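Local coordinates for protein pyrrolidone-carboxylate peptidase (Deinococcus radiodurans R1, PDB 5Z48) that probably removes N-terminal pyroglutamyl (5-oxoprolyl) groups from peptides as a cysteine exopeptidase, and is seen here with pyroglutamic acid bound, at residues L6-F11 with A67-G72; P78-E83 with H171-A176. All blocks are in the same frame, centred on the assembly; numbering follows the deposited sequence. Where two conformers were deposited one is given.

Interaction 1. Residues L6-F11 with A67-G72; sequences LLLTGF and AVLLTG. With PCA (pyroglutamic acid), chain I.
With its first torsion at 76°, Thr71 sets OG1 between its own backbone N and carbonyl carbon and aims it at Thr9 O; Thr9, turned the same way at 66°, brings its OG1 beside Leu70. The hydroxyl of Thr71 donates to Thr9 O at 2.8 Å, lying in the carbonyl plane on a lone pair, while Thr71 N reaches the same oxygen at 2.9 Å from well above that plane. Two donors of one residue thus grip a single buried acceptor from different directions. Replacing Thr71 by a valine would probably leave Thr9 O with the bent backbone bond as its sole tie to the 67-72 strand.

Toward the N-terminal ends the two strands pair in parallel, with Leu7 N bonded to Ala67 O, Leu69 N to Leu7 O and Thr9 N to Leu69 O. Of these, the bond from Leu69 N is the straightest, its N-H...O angle being 170°. The pair belongs to the central sheet of the peptidase C15 fold: strand 38-45 flanks Leu6-Phe11, and strand 167-172 flanks Ala67-Gly72. On one face Leu6 CD1 meets Ala67 CB, and Leu8 CD1 reaches across to Leu69 CG and, at 3.8 Å, to Thr71 CG2. On the other, Thr9 and Leu70 lie side by side and point the same way, Leu70 CD2 packing against Thr9 OG1 at 3.2 Å. That hydroxyl shares a water with Thr71 O, to which the water donates at 2.7 Å.

At the C-terminal ends the strands open into the pyroglutamate pocket. One face of the Phe11 ring receives the ligand, whose CG stands 3.6 Å from Phe11 CG, and Gly72 CA sits at the ring's edge. The ligand's OE approaches Gly72 CA to 3.5 Å.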
loop_
_atom_site.group_PDB
_atom_site.type_symbol
_atom_site.label_atom_id
_atom_site.label_comp_id
_atom_site.label_asym_id
_atom_site.label_seq_id
_atom_site.Cartn_x
_atom_site.Cartn_y
_atom_site.Cartn_z
ATOM N N LEU B 6 19.903 -4.084 -30.874
ATOM C CA LEU B 6 18.818 -3.798 -29.939
ATOM C C LEU B 6 19.051 -2.389 -29.403
ATOM O O LEU B 6 20.125 -2.091 -28.853
ATOM C CB LEU B 6 18.755 -4.824 -28.806
ATOM C CG LEU B 6 17.625 -4.536 -27.785
ATOM C CD1 LEU B 6 16.900 -5.807 -27.372
ATOM C CD2 LEU B 6 18.163 -3.877 -26.559
ATOM N N LEU B 7 18.078 -1.495 -29.626
ATOM C CA LEU B 7 18.159 -0.142 -29.074
ATOM C C LEU B 7 17.664 -0.158 -27.639
ATOM O O LEU B 7 16.530 -0.545 -27.393
ATOM C CB LEU B 7 17.323 0.830 -29.917
ATOM C CG LEU B 7 17.188 2.260 -29.354
ATOM C CD1 LEU B 7 18.547 2.931 -29.310
ATOM C CD2 LEU B 7 16.214 3.100 -30.230
ATOM N N LEU B 8 18.507 0.258 -26.693
ATOM C CA LEU B 8 18.174 0.268 -25.270
ATOM C C LEU B 8 18.224 1.700 -24.777
ATOM O O LEU B 8 19.238 2.356 -24.944
ATOM C CB LEU B 8 19.177 -0.591 -24.499
ATOM C CG LEU B 8 19.077 -0.533 -22.967
ATOM C CD1 LEU B 8 17.683 -1.007 -22.469
ATOM C CD2 LEU B 8 20.171 -1.391 -22.341
ATOM N N THR B 9 17.113 2.223 -24.220
ATOM C CA THR B 9 17.163 3.595 -23.707
ATOM C C THR B 9 16.852 3.631 -22.213
ATOM O O THR B 9 16.178 2.753 -21.683
ATOM C CB THR B 9 16.199 4.528 -24.456
ATOM O OG1 THR B 9 14.827 4.155 -24.211
ATOM C CG2 THR B 9 16.426 4.452 -25.947
ATOM N N GLY B 10 17.382 4.661 -21.548
ATOM C CA GLY B 10 17.004 4.994 -20.182
ATOM C C GLY B 10 16.742 6.487 -20.113
ATOM O O GLY B 10 16.921 7.204 -21.091
ATOM N N PHE B 11 16.294 6.932 -18.940
ATOM C CA PHE B 11 15.986 8.341 -18.730
ATOM C C PHE B 11 16.919 8.963 -17.690
ATOM O O PHE B 11 17.400 8.285 -16.776
ATOM C CB PHE B 11 14.513 8.553 -18.246
ATOM C CG PHE B 11 13.501 8.584 -19.337
ATOM C CD1 PHE B 11 13.328 9.714 -20.106
ATOM C CD2 PHE B 11 12.691 7.464 -19.591
ATOM C CE1 PHE B 11 12.371 9.773 -21.106
ATOM C CE2 PHE B 11 11.702 7.511 -20.597
ATOM C CZ PHE B 11 11.551 8.655 -21.364
ATOM N N ALA B 67 15.129 -4.428 -32.653
ATOM C CA ALA B 67 14.275 -4.498 -31.476
ATOM C C ALA B 67 14.541 -3.259 -30.650
ATOM O O ALA B 67 15.635 -2.682 -30.727
ATOM C CB ALA B 67 14.583 -5.756 -30.657
ATOM N N VAL B 68 13.534 -2.845 -29.860
ATOM C CA VAL B 68 13.590 -1.599 -29.093
ATOM C C VAL B 68 13.124 -1.882 -27.671
ATOM O O VAL B 68 11.974 -2.310 -27.454
ATOM C CB VAL B 68 12.733 -0.490 -29.740
ATOM C CG1 VAL B 68 12.747 0.796 -28.923
ATOM C CG2 VAL B 68 13.169 -0.258 -31.201
ATOM N N LEU B 69 14.014 -1.645 -26.702
ATOM C CA LEU B 69 13.721 -1.781 -25.270
ATOM C C LEU B 69 13.864 -0.419 -24.582
ATOM O O LEU B 69 14.975 0.050 -24.316
ATOM C CB LEU B 69 14.627 -2.847 -24.630
ATOM C CG LEU B 69 14.327 -3.151 -23.147
ATOM C CD1 LEU B 69 12.886 -3.546 -22.910
ATOM C CD2 LEU B 69 15.223 -4.307 -22.673
ATOM N N LEU B 70 12.740 0.242 -24.292
ATOM C CA LEU B 70 12.740 1.527 -23.613
ATOM C C LEU B 70 12.576 1.272 -22.112
ATOM O O LEU B 70 11.695 0.482 -21.724
ATOM C CB LEU B 70 11.572 2.367 -24.119
ATOM C CG LEU B 70 11.418 2.470 -25.649
ATOM C CD1 LEU B 70 10.016 3.131 -25.915
ATOM C CD2 LEU B 70 12.507 3.283 -26.293
ATOM N N THR B 71 13.396 1.911 -21.281
ATOM C CA THR B 71 13.300 1.686 -19.836
ATOM C C THR B 71 13.182 3.008 -19.067
ATOM O O THR B 71 13.600 4.086 -19.523
ATOM C CB THR B 71 14.498 0.862 -19.284
ATOM O OG1 THR B 71 15.683 1.645 -19.186
ATOM C CG2 THR B 71 14.776 -0.334 -20.194
ATOM N N GLY B 72 12.670 2.898 -17.833
ATOM C CA GLY B 72 12.466 4.088 -17.025
ATOM C C GLY B 72 12.166 3.677 -15.602
ATOM O O GLY B 72 11.835 2.511 -15.328
HETATM N N PCA I . 10.067 7.631 -15.089
HETATM C CA PCA I . 9.084 8.640 -15.470
HETATM C CB PCA I . 9.762 9.596 -16.465
HETATM C CG PCA I . 11.242 9.218 -16.546
HETATM C CD PCA I . 11.317 7.961 -15.718
HETATM O OE PCA I . 12.367 7.318 -15.605
HETATM C C PCA I . 7.805 7.960 -15.997
HETATM O O PCA I . 7.088 8.461 -16.868
HETATM O OXT PCA I . 7.471 6.819 -15.568
HETATM O O HOH W 1 13.838 5.312 -21.916
#

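Interaction 2. Residues P78-E83 with H171-A176; sequences PQVTLE and HVPANA. With PCA (pyroglutamic acid), chain I.
From CB to NE2, the His171 side chain, in the conformer described, passes Thr81, then Glu83, and ends at the bound pyroglutamate. Its CB packs 3.5 Å from Thr81 OG1, a hydroxyl also bonded to Arg77 and to a water shared with Gln79 O. Farther out, ND1 donates to Glu83 OE2 at 2.7 Å, N-H...O angle 166°, while CG and CE1 lie near the same oxygen, CE1 at 3.5 Å. That oxygen lies almost in the imidazole plane and is met on its anti side, but the carboxylate stands nearly perpendicular to the ring, 88° between planes. CD2 packs against Gly72 O, and at the tip NE2 donates to the pyroglutamate OXT over 2.9 Å.

Glu83 and His171 are, by similarity, active-site residues together with Cys146, consistent with a Cys-His-Glu catalytic triad; Arg77 makes a salt bridge to the same OE2, and Ser138 binds OE1, so both oxygens are anchored. Thr81 and His171 form an antiparallel hydrogen-bonded pair, Thr81 N to His171 O at 3.1 Å and His171 N to Thr81 O at 2.9 Å. Next to this pair, Pro173 CD rests 3.9 Å from Val80 CG1, and its CG fits against Pro78 O and Gln79 N.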
loop_
_atom_site.group_PDB
_atom_site.type_symbol
_atom_site.label_atom_id
_atom_site.label_comp_id
_atom_site.label_asym_id
_atom_site.label_seq_id
_atom_site.Cartn_x
_atom_site.Cartn_y
_atom_site.Cartn_z
ATOM N N PRO B 78 7.401 -2.484 -6.727
ATOM C CA PRO B 78 8.349 -3.407 -6.056
ATOM C C PRO B 78 9.181 -4.266 -6.997
ATOM O O PRO B 78 10.266 -4.717 -6.593
ATOM C CB PRO B 78 7.427 -4.301 -5.195
ATOM C CG PRO B 78 6.099 -4.295 -5.977
ATOM C CD PRO B 78 5.994 -2.850 -6.476
ATOM N N GLN B 79 8.737 -4.477 -8.242
ATOM C CA GLN B 79 9.345 -5.466 -9.128
ATOM C C GLN B 79 9.390 -4.877 -10.529
ATOM O O GLN B 79 8.566 -4.018 -10.885
ATOM C CB GLN B 79 8.565 -6.814 -9.121
ATOM C CG GLN B 79 8.446 -7.411 -7.707
ATOM C CD GLN B 79 7.582 -8.655 -7.619
ATOM O OE1 GLN B 79 7.044 -9.099 -8.639
ATOM N NE2 GLN B 79 7.477 -9.254 -6.405
ATOM N N VAL B 80 10.361 -5.340 -11.328
ATOM C CA VAL B 80 10.367 -4.949 -12.740
ATOM C C VAL B 80 9.046 -5.319 -13.411
ATOM O O VAL B 80 8.461 -6.389 -13.138
ATOM C CB VAL B 80 11.541 -5.591 -13.492
ATOM C CG1 VAL B 80 12.873 -4.979 -13.006
ATOM C CG2 VAL B 80 11.595 -7.118 -13.355
ATOM N N THR B 81 8.591 -4.444 -14.325
ATOM C CA THR B 81 7.334 -4.631 -15.041
ATOM C C THR B 81 7.477 -4.292 -16.521
ATOM O O THR B 81 8.298 -3.457 -16.925
ATOM C CB THR B 81 6.163 -3.778 -14.453
ATOM O OG1 THR B 81 6.565 -2.394 -14.310
ATOM C CG2 THR B 81 5.730 -4.345 -13.085
ATOM N N LEU B 82 6.693 -4.998 -17.338
ATOM C CA LEU B 82 6.626 -4.772 -18.787
ATOM C C LEU B 82 5.298 -4.104 -19.114
ATOM O O LEU B 82 4.228 -4.623 -18.737
ATOM C CB LEU B 82 6.720 -6.098 -19.551
ATOM C CG LEU B 82 7.963 -6.915 -19.347
ATOM C CD1 LEU B 82 7.704 -8.287 -19.966
ATOM C CD2 LEU B 82 9.162 -6.210 -20.002
ATOM N N GLU B 83 5.344 -2.959 -19.834
ATOM C CA GLU B 83 4.127 -2.220 -20.173
ATOM C C GLU B 83 3.411 -2.860 -21.344
ATOM O O GLU B 83 3.998 -3.076 -22.418
ATOM C CB GLU B 83 4.457 -0.749 -20.508
ATOM C CG GLU B 83 5.036 -0.020 -19.301
ATOM C CD GLU B 83 4.127 0.024 -18.084
ATOM O OE1 GLU B 83 2.897 -0.260 -18.198
ATOM O OE2 GLU B 83 4.679 0.303 -16.974
ATOM N N HIS B 171 9.625 -0.836 -16.973
ATOM C CA HIS B 171 9.720 0.047 -15.806
ATOM C C HIS B 171 10.468 -0.674 -14.697
ATOM O O HIS B 171 10.212 -1.852 -14.434
ATOM C CB HIS B 171 8.323 0.428 -15.309
ATOM C CG HIS B 171 7.848 1.790 -15.749
ATOM N ND1 HIS B 171 6.652 1.985 -16.416
ATOM C CD2 HIS B 171 8.406 3.016 -15.601
ATOM C CE1 HIS B 171 6.491 3.281 -16.640
ATOM N NE2 HIS B 171 7.537 3.931 -16.154
ATOM N N VAL B 172 11.391 0.054 -14.037
ATOM C CA VAL B 172 12.195 -0.563 -12.986
ATOM C C VAL B 172 11.925 0.116 -11.651
ATOM O O VAL B 172 11.629 1.315 -11.604
ATOM C CB VAL B 172 13.703 -0.529 -13.326
ATOM C CG1 VAL B 172 13.962 -1.169 -14.717
ATOM C CG2 VAL B 172 14.288 0.896 -13.271
ATOM N N PRO B 173 12.051 -0.602 -10.541
ATOM C CA PRO B 173 11.934 0.042 -9.222
ATOM C C PRO B 173 13.028 1.065 -8.953
ATOM O O PRO B 173 14.056 1.126 -9.635
ATOM C CB PRO B 173 12.106 -1.146 -8.241
ATOM C CG PRO B 173 11.565 -2.338 -9.002
ATOM C CD PRO B 173 12.102 -2.082 -10.453
ATOM N N ALA B 174 12.843 1.796 -7.844
ATOM C CA ALA B 174 13.920 2.596 -7.272
ATOM C C ALA B 174 15.146 1.721 -7.033
ATOM O O ALA B 174 15.012 0.549 -6.694
ATOM C CB ALA B 174 13.459 3.183 -5.926
ATOM N N ASN B 175 16.344 2.293 -7.212
ATOM C CA ASN B 175 17.532 1.668 -6.658
ATOM C C ASN B 175 17.801 2.255 -5.271
ATOM O O ASN B 175 16.988 3.024 -4.734
ATOM C CB ASN B 175 18.713 1.829 -7.614
ATOM C CG ASN B 175 19.095 3.309 -7.849
ATOM O OD1 ASN B 175 18.623 4.220 -7.171
ATOM N ND2 ASN B 175 19.970 3.544 -8.847
ATOM N N ALA B 176 18.946 1.898 -4.650
ATOM C CA ALA B 176 19.209 2.394 -3.301
ATOM C C ALA B 176 19.290 3.916 -3.274
ATOM O O ALA B 176 18.788 4.552 -2.334
ATOM C CB ALA B 176 20.503 1.790 -2.741
HETATM N N PCA I . 10.067 7.631 -15.089
HETATM C CA PCA I . 9.084 8.640 -15.470
HETATM C CB PCA I . 9.762 9.596 -16.465
HETATM C CG PCA I . 11.242 9.218 -16.546
HETATM C CD PCA I . 11.317 7.961 -15.718
HETATM O OE PCA I . 12.367 7.318 -15.605
HETATM C C PCA I . 7.805 7.960 -15.997
HETATM O O PCA I . 7.088 8.461 -16.868
HETATM O OXT PCA I . 7.471 6.819 -15.568
HETATM O O HOH W 2 8.333 -1.656 -12.291
#

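Overall arrangement
Interactions 1 and 2 meet the bound pyroglutamate at different parts, its ring and its carboxylate. The centres of interactions 1 and 2 are about 14 Å apart. Even so, they touch directly: Gly72 O of interaction 1 is 2.8 Å from Val172 N of interaction 2, a probable hydrogen bond, and 3.5 Å from His171 CD2. Strand 67-73 lies between the other two in the sheet, pairing with 5-11 and with 167-172. Interaction 1 supplies Phe11 and Gly72 to the pyrrolidone ring, whereas interaction 2 brings His171 to the carboxylate. Cys146, Asn20 and Leu73 add further hydrogen bonds to the bound pyroglutamate.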